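Local coordinates for protein putative marr-family transcriptional repressor (Streptomyces coelicolor, PDB 3ZPL) that binds DNA through a winged-helix motif as a dimer and probably acts as a MarR-family transcriptional regulator, at residues W21-A24 / E25-L28. Numbering follows the deposited sequence.
Sequences WLTA and EEQL
T23 and E26 close a capping box at the N-terminus of helix 24-52, the first helix of this MarR-family subunit. T23 is the N-cap: its OG1 sits between its own backbone N and carbonyl carbon (chi1 72°), which turns the hydroxyl into the first turn, where it accepts from E26 N at 3.0 Å in an almost straight bond (174° at the hydrogen). E26 answers in the reverse direction. With CG beside its backbone N and the rest of the chain extended, its side chain crosses that of T23 obliquely, and OE1 accepts from T23 N at 2.9 Å through its anti lone pair, the one pointing away from OE2. T23 CG2 lies against the same oxygen. E26 OE1 also forms a salt bridge with R20, just upstream, so one carboxylate oxygen gathers a backbone N-H and a guanidinium; the arginine would probably help keep E26 ionised. The L22 side chain crosses that of E26 at about a right angle, with L22 CG 4.0 Å from E26 OE1; L22 also packs on R138, and E26 on Q150, of the second subunit. Q27 takes the other end of the same peptide. Its extended side chain passes L22 CB, and NE2 donates to L22 O at 3.1 Å; the acceptor lies near the amide plane of Q27, but the nitrogen stands well above the carbonyl plane of L22. Thus the single L22-T23 peptide is gripped at both ends, its N-H by E26 and its carbonyl by Q27, while regular helical bonding takes over at the backbone: Q27 N donates to T23 O, and L28 N, one residue on, reaches A24 O at 3.1 Å, with L28 CB and CG resting beside that oxygen.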
ATOM      1  N   TRP A  21      20.401 -13.509  -6.756  1.00 58.76           N
ATOM      2  CA  TRP A  21      20.287 -12.920  -5.407  1.00 58.30           C
ATOM      3  C   TRP A  21      20.080 -11.434  -5.569  1.00 56.78           C
ATOM      4  O   TRP A  21      20.305 -10.909  -6.649  1.00 56.96           O
ATOM      5  CB  TRP A  21      21.596 -13.068  -4.611  1.00 58.88           C
ATOM      6  CG  TRP A  21      21.829 -14.350  -3.883  1.00 60.94           C
ATOM      7  CD1 TRP A  21      21.134 -15.511  -4.027  1.00 62.82           C
ATOM      8  CD2 TRP A  21      22.890 -14.632  -2.950  1.00 62.88           C
ATOM      9  NE1 TRP A  21      21.667 -16.492  -3.228  1.00 64.72           N
ATOM     10  CE2 TRP A  21      22.746 -15.981  -2.554  1.00 65.75           C
ATOM     11  CE3 TRP A  21      23.935 -13.874  -2.394  1.00 63.26           C
ATOM     12  CZ2 TRP A  21      23.615 -16.595  -1.637  1.00 67.69           C
ATOM     13  CZ3 TRP A  21      24.787 -14.479  -1.480  1.00 65.94           C
ATOM     14  CH2 TRP A  21      24.624 -15.831  -1.116  1.00 68.39           C
ATOM     15  N   LEU A  22      19.691 -10.753  -4.489  1.00 55.33           N
ATOM     16  CA  LEU A  22      19.572  -9.296  -4.513  1.00 53.67           C
ATOM     17  C   LEU A  22      20.792  -8.646  -3.933  1.00 52.44           C
ATOM     18  O   LEU A  22      21.195  -8.977  -2.827  1.00 53.46           O
ATOM     19  CB  LEU A  22      18.352  -8.823  -3.715  1.00 53.12           C
ATOM     20  CG  LEU A  22      17.150  -8.364  -4.513  1.00 51.89           C
ATOM     21  CD1 LEU A  22      16.713  -9.432  -5.505  1.00 52.47           C
ATOM     22  CD2 LEU A  22      16.036  -7.997  -3.544  1.00 52.39           C
ATOM     23  N   THR A  23      21.363  -7.682  -4.648  1.00 52.40           N
ATOM     24  CA  THR A  23      22.517  -6.961  -4.102  1.00 52.92           C
ATOM     25  C   THR A  23      22.058  -6.237  -2.855  1.00 52.24           C
ATOM     26  O   THR A  23      20.877  -6.029  -2.660  1.00 53.42           O
ATOM     27  CB  THR A  23      23.139  -5.942  -5.086  1.00 52.46           C
ATOM     28  OG1 THR A  23      22.277  -4.803  -5.230  1.00 52.77           O
ATOM     29  CG2 THR A  23      23.408  -6.581  -6.450  1.00 52.91           C
ATOM     30  N   ALA A  24      22.994  -5.835  -2.017  1.00 53.23           N
ATOM     31  CA  ALA A  24      22.649  -5.063  -0.833  1.00 52.94           C
ATOM     32  C   ALA A  24      22.063  -3.725  -1.225  1.00 53.01           C
ATOM     33  O   ALA A  24      21.231  -3.197  -0.512  1.00 51.63           O
ATOM     34  CB  ALA A  24      23.859  -4.873   0.046  1.00 54.19           C
ATOM     35  N   GLU A  25      22.477  -3.189  -2.375  1.00 55.03           N
ATOM     36  CA  GLU A  25      21.935  -1.912  -2.828  1.00 56.54           C
ATOM     37  C   GLU A  25      20.463  -2.103  -3.086  1.00 56.77           C
ATOM     38  O   GLU A  25      19.643  -1.353  -2.571  1.00 56.74           O
ATOM     39  CB  GLU A  25      22.607  -1.383  -4.095  1.00 57.86           C
ATOM     40  CG  GLU A  25      23.958  -0.721  -3.927  1.00 60.81           C
ATOM     41  CD  GLU A  25      25.111  -1.715  -3.748  1.00 61.82           C
ATOM     42  OE1 GLU A  25      24.989  -2.888  -4.182  1.00 60.87           O
ATOM     43  OE2 GLU A  25      26.154  -1.320  -3.187  1.00 63.11           O
ATOM     44  N   GLU A  26      20.148  -3.105  -3.909  1.00 57.16           N
ATOM     45  CA  GLU A  26      18.762  -3.431  -4.278  1.00 57.03           C
ATOM     46  C   GLU A  26      17.894  -3.686  -3.065  1.00 55.24           C
ATOM     47  O   GLU A  26      16.782  -3.170  -2.964  1.00 55.86           O
ATOM     48  CB  GLU A  26      18.727  -4.637  -5.210  1.00 58.57           C
ATOM     49  CG  GLU A  26      19.249  -4.364  -6.623  1.00 59.38           C
ATOM     50  CD  GLU A  26      19.400  -5.640  -7.434  1.00 58.81           C
ATOM     51  OE1 GLU A  26      19.908  -6.641  -6.876  1.00 58.99           O
ATOM     52  OE2 GLU A  26      19.000  -5.672  -8.619  1.00 58.42           O
ATOM     53  N   GLN A  27      18.421  -4.455  -2.128  1.00 55.52           N
ATOM     54  CA  GLN A  27      17.728  -4.684  -0.878  1.00 55.55           C
ATOM     55  C   GLN A  27      17.313  -3.360  -0.213  1.00 55.27           C
ATOM     56  O   GLN A  27      16.195  -3.245   0.282  1.00 55.45           O
ATOM     57  CB  GLN A  27      18.614  -5.492   0.076  1.00 55.82           C
ATOM     58  CG  GLN A  27      18.568  -6.989  -0.166  1.00 55.70           C
ATOM     59  CD  GLN A  27      19.550  -7.741   0.711  1.00 57.46           C
ATOM     60  OE1 GLN A  27      19.370  -7.814   1.936  1.00 59.03           O
ATOM     61  NE2 GLN A  27      20.591  -8.307   0.103  1.00 56.59           N
ATOM     62  N   LEU A  28      18.221  -2.378  -0.194  1.00 53.66           N
ATOM     63  CA  LEU A  28      17.956  -1.068   0.413  1.00 52.54           C
ATOM     64  C   LEU A  28      16.928  -0.232  -0.331  1.00 52.50           C
ATOM     65  O   LEU A  28      16.170   0.561   0.275  1.00 52.32           O
ATOM     66  CB  LEU A  28      19.243  -0.250   0.539  1.00 53.02           C
ATOM     67  CG  LEU A  28      19.969  -0.538   1.867  1.00 52.74           C
ATOM     68  CD1 LEU A  28      21.448  -0.204   1.859  1.00 52.81           C
ATOM     69  CD2 LEU A  28      19.236   0.208   2.962  1.00 54.01           C
TER